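Local coordinates for protein DspB (Aggregatibacter actinomycetemcomitans, PDB 1YHT) that probably hydrolyses beta-linked N-acetylglucosamine units of the biofilm polysaccharide as a family 20 glycoside hydrolase, thereby releasing bacterial cells from biofilms, at residues 120-123 with 124-128; 195-198 with 199-203; 203-206 with 207-211. One frame throughout, in Å; residues are numbered along the deposited sequence.

Contact 1. Residues 120-123 with 124-128; sequences HMTA and IFKLV
A Met-aromatic contact between Met121 and Phe125 closes the first turn of helix 122-132, just beyond the C-terminal end of barrel strand 110-117 in the TIM-barrel catalytic domain of this family 20 hydrolase. Met121 holds the N-cap position, and its chi1 of 60° places CG between the backbone N and the carbonyl carbon, which directs the thioether along the side of the first turn, toward Phe125. From there SD approaches the Phe125 ring obliquely, 4.7 Å from the ring centroid and 49° off its normal, while CG lies 3.7 Å from Phe125 CZ. A bend at chi3 fits Met121 CE between the Phe125 ring, 3.9 Å from its CE1, and Ile124 CD1 at 4.1 Å. The flexible, polarisable methionine suits a place where one side chain must serve both an aromatic ring and a branched aliphatic one. All three residues are buried, with Met160 and Leu163 of helix 154-171 and Leu137 of helix 134-140 packed around them. Thr122 turns the other way: its OG1 hydrogen-bonds to His57, while its CG2 lies alongside the aliphatic part of Lys126. His120, just ahead of the turn, bonds to Asp56 and Glu184, so the same short run of chain passes from a polar cluster to a helix turn with one apolar side. The helical bonds begin with Phe125 N to Met121 O, in the carbonyl plane, and continue with Lys126 N to Thr122 O at 2.9 Å. Met121 O also sits 3.7 Å above one face of the Phe125 ring, offset toward its rim.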
ATOM      1  N   HIS A 120       8.859  -3.319  -6.073  1.00  8.83           N
ATOM      2  CA  HIS A 120       8.585  -2.101  -5.304  1.00  9.34           C
ATOM      3  C   HIS A 120       9.365  -2.094  -3.970  1.00  9.76           C
ATOM      4  O   HIS A 120       8.850  -1.721  -2.905  1.00  9.08           O
ATOM      5  CB  HIS A 120       7.071  -1.941  -5.121  1.00  8.62           C
ATOM      6  CG  HIS A 120       6.358  -1.493  -6.364  1.00  6.90           C
ATOM      7  ND1 HIS A 120       6.486  -0.215  -6.867  1.00  7.51           N
ATOM      8  CD2 HIS A 120       5.522  -2.149  -7.213  1.00  6.34           C
ATOM      9  CE1 HIS A 120       5.767  -0.108  -7.978  1.00  8.66           C
ATOM     10  NE2 HIS A 120       5.152  -1.261  -8.199  1.00  6.33           N
ATOM     11  N   MET A 121      10.643  -2.490  -4.039  1.00 10.33           N
ATOM     12  CA  MET A 121      11.461  -2.598  -2.817  1.00  9.42           C
ATOM     13  C   MET A 121      12.893  -2.189  -2.982  1.00  9.36           C
ATOM     14  O   MET A 121      13.746  -2.602  -2.199  1.00 10.20           O
ATOM     15  CB  MET A 121      11.328  -4.002  -2.184  1.00 10.32           C
ATOM     16  CG  MET A 121      11.751  -5.171  -3.022  1.00  8.52           C
ATOM     17  SD  MET A 121      11.597  -6.787  -2.230  1.00 10.43           S
ATOM     18  CE  MET A 121      12.306  -6.454  -0.622  1.00  8.60           C
ATOM     19  N   THR A 122      13.178  -1.338  -3.967  1.00 10.05           N
ATOM     20  CA  THR A 122      14.555  -0.916  -4.221  1.00  9.72           C
ATOM     21  C   THR A 122      15.194  -0.191  -3.039  1.00  9.54           C
ATOM     22  O   THR A 122      16.362  -0.368  -2.794  1.00  9.52           O
ATOM     23  CB  THR A 122      14.694  -0.098  -5.499  1.00  9.32           C
ATOM     24  OG1 THR A 122      14.103  -0.834  -6.569  1.00 10.23           O
ATOM     25  CG2 THR A 122      16.158   0.139  -5.838  1.00 12.66           C
ATOM     26  N   ALA A 123      14.440   0.624  -2.316  1.00  9.53           N
ATOM     27  CA  ALA A 123      15.022   1.361  -1.198  1.00  9.53           C
ATOM     28  C   ALA A 123      15.582   0.379  -0.143  1.00  8.79           C
ATOM     29  O   ALA A 123      16.660   0.570   0.404  1.00  9.44           O
ATOM     30  CB  ALA A 123      13.985   2.285  -0.589  1.00  9.83           C
ATOM     31  N   ILE A 124      14.830  -0.671   0.135  1.00  9.18           N
ATOM     32  CA  ILE A 124      15.306  -1.742   1.018  1.00  9.09           C
ATOM     33  C   ILE A 124      16.615  -2.334   0.487  1.00  9.64           C
ATOM     34  O   ILE A 124      17.557  -2.489   1.236  1.00 10.31           O
ATOM     35  CB  ILE A 124      14.255  -2.843   1.141  1.00  8.62           C
ATOM     36  CG1 ILE A 124      13.057  -2.358   2.002  1.00  7.41           C
ATOM     37  CG2 ILE A 124      14.849  -4.087   1.733  1.00  9.32           C
ATOM     38  CD1 ILE A 124      11.810  -3.230   1.901  1.00  7.67           C
ATOM     39  N   PHE A 125      16.654  -2.689  -0.792  1.00  9.58           N
ATOM     40  CA  PHE A 125      17.904  -3.205  -1.403  1.00 10.51           C
ATOM     41  C   PHE A 125      19.082  -2.246  -1.170  1.00 10.68           C
ATOM     42  O   PHE A 125      20.192  -2.641  -0.796  1.00  9.50           O
ATOM     43  CB  PHE A 125      17.724  -3.376  -2.913  1.00 10.96           C
ATOM     44  CG  PHE A 125      16.726  -4.459  -3.326  1.00 11.22           C
ATOM     45  CD1 PHE A 125      16.372  -5.479  -2.485  1.00 12.14           C
ATOM     46  CD2 PHE A 125      16.223  -4.461  -4.606  1.00 13.83           C
ATOM     47  CE1 PHE A 125      15.498  -6.494  -2.906  1.00 13.31           C
ATOM     48  CE2 PHE A 125      15.327  -5.465  -5.045  1.00 13.85           C
ATOM     49  CZ  PHE A 125      14.980  -6.473  -4.195  1.00 12.61           C
ATOM     50  N   LYS A 126      18.840  -0.964  -1.395  1.00 11.31           N
ATOM     51  CA  LYS A 126      19.910  -0.000  -1.277  1.00 11.43           C
ATOM     52  C   LYS A 126      20.416   0.105   0.175  1.00 10.78           C
ATOM     53  O   LYS A 126      21.608   0.217   0.397  1.00  8.99           O
ATOM     54  CB  LYS A 126      19.464   1.352  -1.807  1.00 13.53           C
ATOM     55  CG  LYS A 126      19.174   1.346  -3.343  1.00 19.82           C
ATOM     56  CD  LYS A 126      20.303   0.624  -4.145  1.00 26.09           C
ATOM     57  CE  LYS A 126      20.284   0.876  -5.663  1.00 28.56           C
ATOM     58  NZ  LYS A 126      21.495   0.184  -6.292  1.00 32.37           N
ATOM     59  N   LEU A 127      19.524   0.055   1.166  1.00 10.46           N
ATOM     60  CA  LEU A 127      19.964   0.030   2.587  1.00 10.35           C
ATOM     61  C   LEU A 127      20.725  -1.243   2.986  1.00 10.43           C
ATOM     62  O   LEU A 127      21.699  -1.180   3.762  1.00 10.12           O
ATOM     63  CB  LEU A 127      18.755   0.234   3.512  1.00 10.70           C
ATOM     64  CG  LEU A 127      18.113   1.621   3.464  1.00  9.69           C
ATOM     65  CD1 LEU A 127      16.746   1.600   4.121  1.00 13.71           C
ATOM     66  CD2 LEU A 127      19.048   2.638   4.097  1.00 11.69           C
ATOM     67  N   VAL A 128      20.229  -2.389   2.509  1.00 10.64           N
ATOM     68  CA  VAL A 128      20.900  -3.678   2.696  1.00 11.43           C
ATOM     69  C   VAL A 128      22.316  -3.672   2.075  1.00 11.91           C
ATOM     70  O   VAL A 128      23.307  -4.062   2.699  1.00  9.73           O
ATOM     71  CB  VAL A 128      20.112  -4.827   2.077  1.00 10.63           C
ATOM     72  CG1 VAL A 128      20.992  -6.125   2.032  1.00 11.81           C
ATOM     73  CG2 VAL A 128      18.826  -5.092   2.920  1.00 11.54           C
TER

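Contact 2. Residues 195-198 with 199-203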
ATOM      1  N   PHE A 195       4.740 -17.527  -6.439  1.00 13.10           N
ATOM      2  CA  PHE A 195       4.159 -16.433  -5.699  1.00 11.87           C
ATOM      3  C   PHE A 195       3.112 -16.932  -4.706  1.00 12.75           C
ATOM      4  O   PHE A 195       3.051 -16.452  -3.585  1.00 11.92           O
ATOM      5  CB  PHE A 195       3.597 -15.356  -6.624  1.00 12.75           C
ATOM      6  CG  PHE A 195       2.974 -14.218  -5.871  1.00 12.45           C
ATOM      7  CD1 PHE A 195       3.788 -13.383  -5.098  1.00 12.07           C
ATOM      8  CD2 PHE A 195       1.586 -14.054  -5.847  1.00 12.15           C
ATOM      9  CE1 PHE A 195       3.239 -12.362  -4.346  1.00 14.48           C
ATOM     10  CE2 PHE A 195       0.992 -13.008  -5.093  1.00 14.90           C
ATOM     11  CZ  PHE A 195       1.811 -12.167  -4.333  1.00 13.43           C
ATOM     12  N   ILE A 196       2.290 -17.910  -5.104  1.00 12.94           N
ATOM     13  CA  ILE A 196       1.284 -18.496  -4.208  1.00 12.49           C
ATOM     14  C   ILE A 196       1.963 -19.004  -2.957  1.00 11.77           C
ATOM     15  O   ILE A 196       1.533 -18.716  -1.818  1.00 10.89           O
ATOM     16  CB  ILE A 196       0.560 -19.681  -4.863  1.00 13.80           C
ATOM     17  CG1 ILE A 196      -0.126 -19.248  -6.167  1.00 15.88           C
ATOM     18  CG2 ILE A 196      -0.408 -20.361  -3.886  1.00 14.35           C
ATOM     19  CD1 ILE A 196      -0.874 -18.014  -6.086  1.00 17.17           C
ATOM     20  N   THR A 197       3.034 -19.753  -3.175  1.00 10.39           N
ATOM     21  CA  THR A 197       3.797 -20.330  -2.091  1.00 10.66           C
ATOM     22  C   THR A 197       4.363 -19.244  -1.167  1.00  9.65           C
ATOM     23  O   THR A 197       4.329 -19.362   0.058  1.00  9.50           O
ATOM     24  CB  THR A 197       4.941 -21.208  -2.664  1.00 11.32           C
ATOM     25  OG1 THR A 197       4.364 -22.181  -3.543  1.00 12.02           O
ATOM     26  CG2 THR A 197       5.715 -21.877  -1.579  1.00 12.32           C
ATOM     27  N   TYR A 198       4.933 -18.218  -1.777  1.00 10.21           N
ATOM     28  CA  TYR A 198       5.571 -17.111  -1.063  1.00 10.17           C
ATOM     29  C   TYR A 198       4.503 -16.347  -0.250  1.00 10.35           C
ATOM     30  O   TYR A 198       4.659 -16.116   0.927  1.00  9.97           O
ATOM     31  CB  TYR A 198       6.243 -16.196  -2.107  1.00 11.25           C
ATOM     32  CG  TYR A 198       6.880 -14.911  -1.579  1.00 11.06           C
ATOM     33  CD1 TYR A 198       8.082 -14.947  -0.857  1.00  9.89           C
ATOM     34  CD2 TYR A 198       6.287 -13.663  -1.815  1.00 10.46           C
ATOM     35  CE1 TYR A 198       8.667 -13.774  -0.361  1.00  9.09           C
ATOM     36  CE2 TYR A 198       6.863 -12.480  -1.305  1.00 10.43           C
ATOM     37  CZ  TYR A 198       8.060 -12.541  -0.586  1.00 11.51           C
ATOM     38  OH  TYR A 198       8.658 -11.386  -0.094  1.00  9.69           O
ATOM     39  N   ALA A 199       3.421 -15.966  -0.902  1.00 10.74           N
ATOM     40  CA  ALA A 199       2.382 -15.169  -0.241  1.00 11.14           C
ATOM     41  C   ALA A 199       1.731 -15.998   0.877  1.00 10.61           C
ATOM     42  O   ALA A 199       1.468 -15.480   1.959  1.00 11.55           O
ATOM     43  CB  ALA A 199       1.346 -14.690  -1.241  1.00 11.18           C
ATOM     44  N   ASN A 200       1.512 -17.284   0.634  1.00  9.84           N
ATOM     45  CA  ASN A 200       0.960 -18.139   1.672  1.00 10.20           C
ATOM     46  C   ASN A 200       1.903 -18.183   2.873  1.00  9.44           C
ATOM     47  O   ASN A 200       1.448 -18.059   4.005  1.00  9.46           O
ATOM     48  CB  ASN A 200       0.633 -19.546   1.139  1.00  9.82           C
ATOM     49  CG  ASN A 200      -0.687 -19.613   0.408  1.00 11.74           C
ATOM     50  OD1 ASN A 200      -1.499 -18.698   0.500  1.00  8.63           O
ATOM     51  ND2 ASN A 200      -0.927 -20.722  -0.317  1.00 11.45           N
ATOM     52  N   LYS A 201       3.202 -18.302   2.632  1.00  8.89           N
ATOM     53  CA  LYS A 201       4.170 -18.405   3.747  1.00 10.24           C
ATOM     54  C   LYS A 201       4.161 -17.154   4.624  1.00 10.54           C
ATOM     55  O   LYS A 201       4.216 -17.214   5.873  1.00  9.11           O
ATOM     56  CB  LYS A 201       5.581 -18.717   3.253  1.00  9.44           C
ATOM     57  CG  LYS A 201       5.801 -20.199   2.987  1.00 12.03           C
ATOM     58  CD  LYS A 201       7.131 -20.458   2.326  1.00 12.84           C
ATOM     59  CE  LYS A 201       7.428 -21.958   2.225  1.00 17.04           C
ATOM     60  NZ  LYS A 201       8.825 -22.188   1.751  1.00 18.55           N
ATOM     61  N   LEU A 202       4.038 -16.026   3.934  1.00 11.06           N
ATOM     62  CA  LEU A 202       3.951 -14.710   4.583  1.00 10.70           C
ATOM     63  C   LEU A 202       2.659 -14.600   5.416  1.00 10.08           C
ATOM     64  O   LEU A 202       2.696 -14.181   6.582  1.00 10.05           O
ATOM     65  CB  LEU A 202       4.103 -13.619   3.512  1.00 10.80           C
ATOM     66  CG  LEU A 202       5.492 -13.026   3.239  1.00 12.77           C
ATOM     67  CD1 LEU A 202       6.736 -13.939   3.313  1.00 13.02           C
ATOM     68  CD2 LEU A 202       5.523 -12.064   2.098  1.00 12.57           C
ATOM     69  N   SER A 203       1.531 -15.047   4.856  1.00  9.39           N
ATOM     70  CA  SER A 203       0.252 -14.970   5.548  1.00  9.30           C
ATOM     71  C   SER A 203       0.213 -15.818   6.822  1.00  9.45           C
ATOM     72  O   SER A 203      -0.342 -15.362   7.840  1.00  7.95           O
ATOM     73  CB  SER A 203      -0.916 -15.357   4.638  1.00  9.31           C
ATOM     74  OG  SER A 203      -0.948 -16.740   4.312  1.00 12.65           O
TER
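With CG anti to the backbone N in both Phe195 (chi1 179°) and Tyr198 (chi1 175°), each ring is laid beside its own carbonyl carbon; the Phe195 ring leans forward along helix 192-208 to Ala199, while the Tyr198 ring stands out from the helix and Leu202 reaches over its face. The Phe195 ring thereby receives the methyl of Ala199 over one face: CB stands 4.3 Å from the ring centroid and 20° off the normal, a CH-pi contact. Alanine fits here because its one methyl leaves room for the ring and for Met215 of strand 212-216, which touches both residues. Tyr198 meets Leu202 in a similar but more slanted way. Leu202 CD2 comes within 3.7 Å of Tyr198 CE2 and lies off-centre over the ring, while CD1 stands over the same face, 4.1 Å above the ring plane and also offset toward the rim. The phenol has a second role, for its OH hydrogen-bonds to Ser117, so a residue with an apolar face and a polar end suits this buried place.

Asn200 occupies another side of the helix. Its side chain runs alongside Ile196, bringing ND2 to 3.6 Å from Ile196 CG2. Ser203 OG bends back to Asn200 O, 2.8 Å away. Both side chains also bond beyond the helix, Asn200 to Gln227 O through ND2 and to Asn229 N through OD1, and Ser203 OG to Asn229 ND2. Beneath these groups run regular helical bonds, the straightest of them from Ala199 N to Phe195 O. Helix 192-208 connects parallel strands 177-181 and 212-216, and an apolar flank turned to strand and neighbouring helix is typical of such a beta-alpha-beta crossover in a TIM barrel.

Contact 3. Residues 203-206 with 207-211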
ATOM      1  N   SER A 203       1.531 -15.047   4.856  1.00  9.39           N
ATOM      2  CA  SER A 203       0.252 -14.970   5.548  1.00  9.30           C
ATOM      3  C   SER A 203       0.213 -15.818   6.822  1.00  9.45           C
ATOM      4  O   SER A 203      -0.342 -15.362   7.840  1.00  7.95           O
ATOM      5  CB  SER A 203      -0.916 -15.357   4.638  1.00  9.31           C
ATOM      6  OG  SER A 203      -0.948 -16.740   4.312  1.00 12.65           O
ATOM      7  N   TYR A 204       0.767 -17.045   6.762  1.00  7.84           N
ATOM      8  CA  TYR A 204       0.764 -17.918   7.948  1.00  9.01           C
ATOM      9  C   TYR A 204       1.777 -17.441   9.034  1.00  7.93           C
ATOM     10  O   TYR A 204       1.570 -17.625  10.217  1.00  8.45           O
ATOM     11  CB  TYR A 204       0.987 -19.376   7.547  1.00 10.39           C
ATOM     12  CG  TYR A 204      -0.212 -19.925   6.775  1.00 12.26           C
ATOM     13  CD1 TYR A 204      -1.473 -19.948   7.353  1.00 15.63           C
ATOM     14  CD2 TYR A 204      -0.076 -20.402   5.479  1.00 13.63           C
ATOM     15  CE1 TYR A 204      -2.568 -20.434   6.665  1.00 17.81           C
ATOM     16  CE2 TYR A 204      -1.173 -20.886   4.761  1.00 15.85           C
ATOM     17  CZ  TYR A 204      -2.405 -20.907   5.367  1.00 17.27           C
ATOM     18  OH  TYR A 204      -3.488 -21.397   4.683  1.00 18.72           O
ATOM     19  N   PHE A 205       2.856 -16.797   8.601  1.00  8.05           N
ATOM     20  CA  PHE A 205       3.795 -16.171   9.523  1.00  7.64           C
ATOM     21  C   PHE A 205       3.061 -15.026  10.247  1.00  7.43           C
ATOM     22  O   PHE A 205       3.150 -14.883  11.468  1.00  7.86           O
ATOM     23  CB  PHE A 205       4.995 -15.662   8.732  1.00  7.97           C
ATOM     24  CG  PHE A 205       5.911 -14.792   9.500  1.00  7.84           C
ATOM     25  CD1 PHE A 205       6.935 -15.343  10.258  1.00 10.01           C
ATOM     26  CD2 PHE A 205       5.774 -13.413   9.460  1.00 10.60           C
ATOM     27  CE1 PHE A 205       7.829 -14.507  10.990  1.00 11.38           C
ATOM     28  CE2 PHE A 205       6.676 -12.597  10.141  1.00 10.12           C
ATOM     29  CZ  PHE A 205       7.687 -13.145  10.911  1.00 11.25           C
ATOM     30  N   LEU A 206       2.343 -14.199   9.501  1.00  7.59           N
ATOM     31  CA  LEU A 206       1.545 -13.117  10.117  1.00  7.71           C
ATOM     32  C   LEU A 206       0.445 -13.640  11.053  1.00  8.26           C
ATOM     33  O   LEU A 206       0.213 -13.083  12.138  1.00  6.66           O
ATOM     34  CB  LEU A 206       0.930 -12.225   9.034  1.00  8.11           C
ATOM     35  CG  LEU A 206       1.931 -11.318   8.313  1.00  7.59           C
ATOM     36  CD1 LEU A 206       1.343 -10.685   7.050  1.00  5.22           C
ATOM     37  CD2 LEU A 206       2.489 -10.243   9.221  1.00  5.94           C
ATOM     38  N   GLU A 207      -0.260 -14.676  10.607  1.00  9.09           N
ATOM     39  CA  GLU A 207      -1.280 -15.343  11.407  1.00 11.00           C
ATOM     40  C   GLU A 207      -0.710 -15.746  12.758  1.00 11.57           C
ATOM     41  O   GLU A 207      -1.317 -15.452  13.797  1.00 11.65           O
ATOM     42  CB  GLU A 207      -1.910 -16.562  10.653  1.00 11.28           C
ATOM     43  CG  GLU A 207      -2.924 -17.336  11.476  1.00 14.16           C
ATOM     44  CD  GLU A 207      -3.446 -18.576  10.749  1.00 19.59           C
ATOM     45  OE1 GLU A 207      -2.682 -19.523  10.514  1.00 24.27           O
ATOM     46  OE2 GLU A 207      -4.638 -18.599  10.404  1.00 27.94           O
ATOM     47  N   LYS A 208       0.485 -16.332  12.782  1.00 12.36           N
ATOM     48  CA  LYS A 208       1.067 -16.741  14.058  1.00 13.63           C
ATOM     49  C   LYS A 208       1.374 -15.531  14.945  1.00 13.53           C
ATOM     50  O   LYS A 208       1.298 -15.624  16.166  1.00 13.26           O
ATOM     51  CB  LYS A 208       2.311 -17.624  13.861  1.00 15.36           C
ATOM     52  CG  LYS A 208       2.759 -18.378  15.168  1.00 19.63           C
ATOM     53  CD  LYS A 208       4.151 -19.045  14.983  1.00 23.08           C
ATOM     54  CE  LYS A 208       4.781 -19.512  16.332  1.00 26.27           C
ATOM     55  NZ  LYS A 208       6.292 -19.219  16.402  1.00 27.50           N
ATOM     56  N   LYS A 209       1.708 -14.393  14.325  1.00 12.70           N
ATOM     57  CA  LYS A 209       1.884 -13.122  15.023  1.00 12.13           C
ATOM     58  C   LYS A 209       0.578 -12.426  15.429  1.00 12.09           C
ATOM     59  O   LYS A 209       0.647 -11.309  15.930  1.00 12.82           O
ATOM     60  CB  LYS A 209       2.616 -12.154  14.104  1.00 11.87           C
ATOM     61  CG  LYS A 209       4.002 -12.560  13.608  1.00 16.71           C
ATOM     62  CD  LYS A 209       5.000 -12.356  14.670  1.00 17.26           C
ATOM     63  CE  LYS A 209       6.448 -12.506  14.170  1.00 17.12           C
ATOM     64  NZ  LYS A 209       7.308 -11.785  15.137  1.00 19.66           N
ATOM     65  N   GLY A 210      -0.582 -13.021  15.141  1.00 10.99           N
ATOM     66  CA  GLY A 210      -1.871 -12.463  15.513  1.00 11.41           C
ATOM     67  C   GLY A 210      -2.322 -11.378  14.540  1.00 11.20           C
ATOM     68  O   GLY A 210      -3.137 -10.542  14.896  1.00 10.80           O
ATOM     69  N   LEU A 211      -1.777 -11.389  13.323  1.00 10.14           N
ATOM     70  CA  LEU A 211      -2.141 -10.440  12.296  1.00 11.26           C
ATOM     71  C   LEU A 211      -2.778 -11.091  11.049  1.00 11.17           C
ATOM     72  O   LEU A 211      -2.320 -12.117  10.553  1.00 11.20           O
ATOM     73  CB  LEU A 211      -0.926  -9.611  11.858  1.00 11.13           C
ATOM     74  CG  LEU A 211      -0.322  -8.728  12.940  1.00 14.01           C
ATOM     75  CD1 LEU A 211       1.066  -8.287  12.577  1.00 12.35           C
ATOM     76  CD2 LEU A 211      -1.233  -7.510  13.182  1.00 13.51           C
TER
HETATM   77  O   HOH W   1      -2.330 -13.727   8.266  1.00  7.59           O
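Ser203 O is gripped twice: Glu207 N donates to it at 2.9 Å, and a water donates to it at 2.6 Å. The same water gives its other hydrogen to Leu211 O, 2.8 Å away, so it bridges the last turns of the helix to the residue beyond them. Leu206 O receives Leu211 N at 2.9 Å, the donor lying above the carbonyl plane, 39° out of it. Together with the bond from Gly210 N to Glu207 O, this makes a Schellman motif. Gly210 takes the positive phi (81°) that ends the helix, a conformation that glycine adopts more readily than residues with a CB.

The side chains confirm the turn-off. Leu211 folds back so that its CD1 lies 4.1 Å from Leu206 CD2, the apolar pairing that commonly accompanies this kind of C-cap. Lys209, bent at chi2, sends its aliphatic chain back across Phe205 and places CE 3.5 Å from Phe205 CZ, obliquely to the ring. The CE methylene of Lys209 packs on the partly exposed ring, with CG against Phe205 O, while NZ has a weak hydrogen bond to Ser165. On the solvent-facing side Glu207 lies alongside Tyr204, with OE1 at the ring edge in its plane, 3.4 Å from Tyr204 CD1; the carboxylate and ring planes are 50° apart. Such an edge approach would let the carboxylate meet the slightly positive ring hydrogens.

Leu206 is buried, reaching Met164 and Ile168 of helix 154-171 as well as Phe178 and Ile180 of strand 177-181. Helix 192-208 is thus seated against the neighbouring helix and the preceding strand just where the chain turns into strand 212-216.

Along the chain, contact 1 comes first, at the start of helix 122-132; contacts 2 and 3 follow on helix 192-208, where they share Ser203 and have centres 12 Å apart. Contact 1 lies about 20 Å from contact 2 and 24 Å from contact 3, centre to centre, without touching either. Helix 154-171 stands between the two regions and packs against all three, with Met160 meeting both Met121 and Tyr198. The order follows the barrel: contact 1 comes after strand 110-117, while contacts 2 and 3 carry the chain from strand 177-181 to strand 212-216, joining successive parts of the TIM-barrel wall.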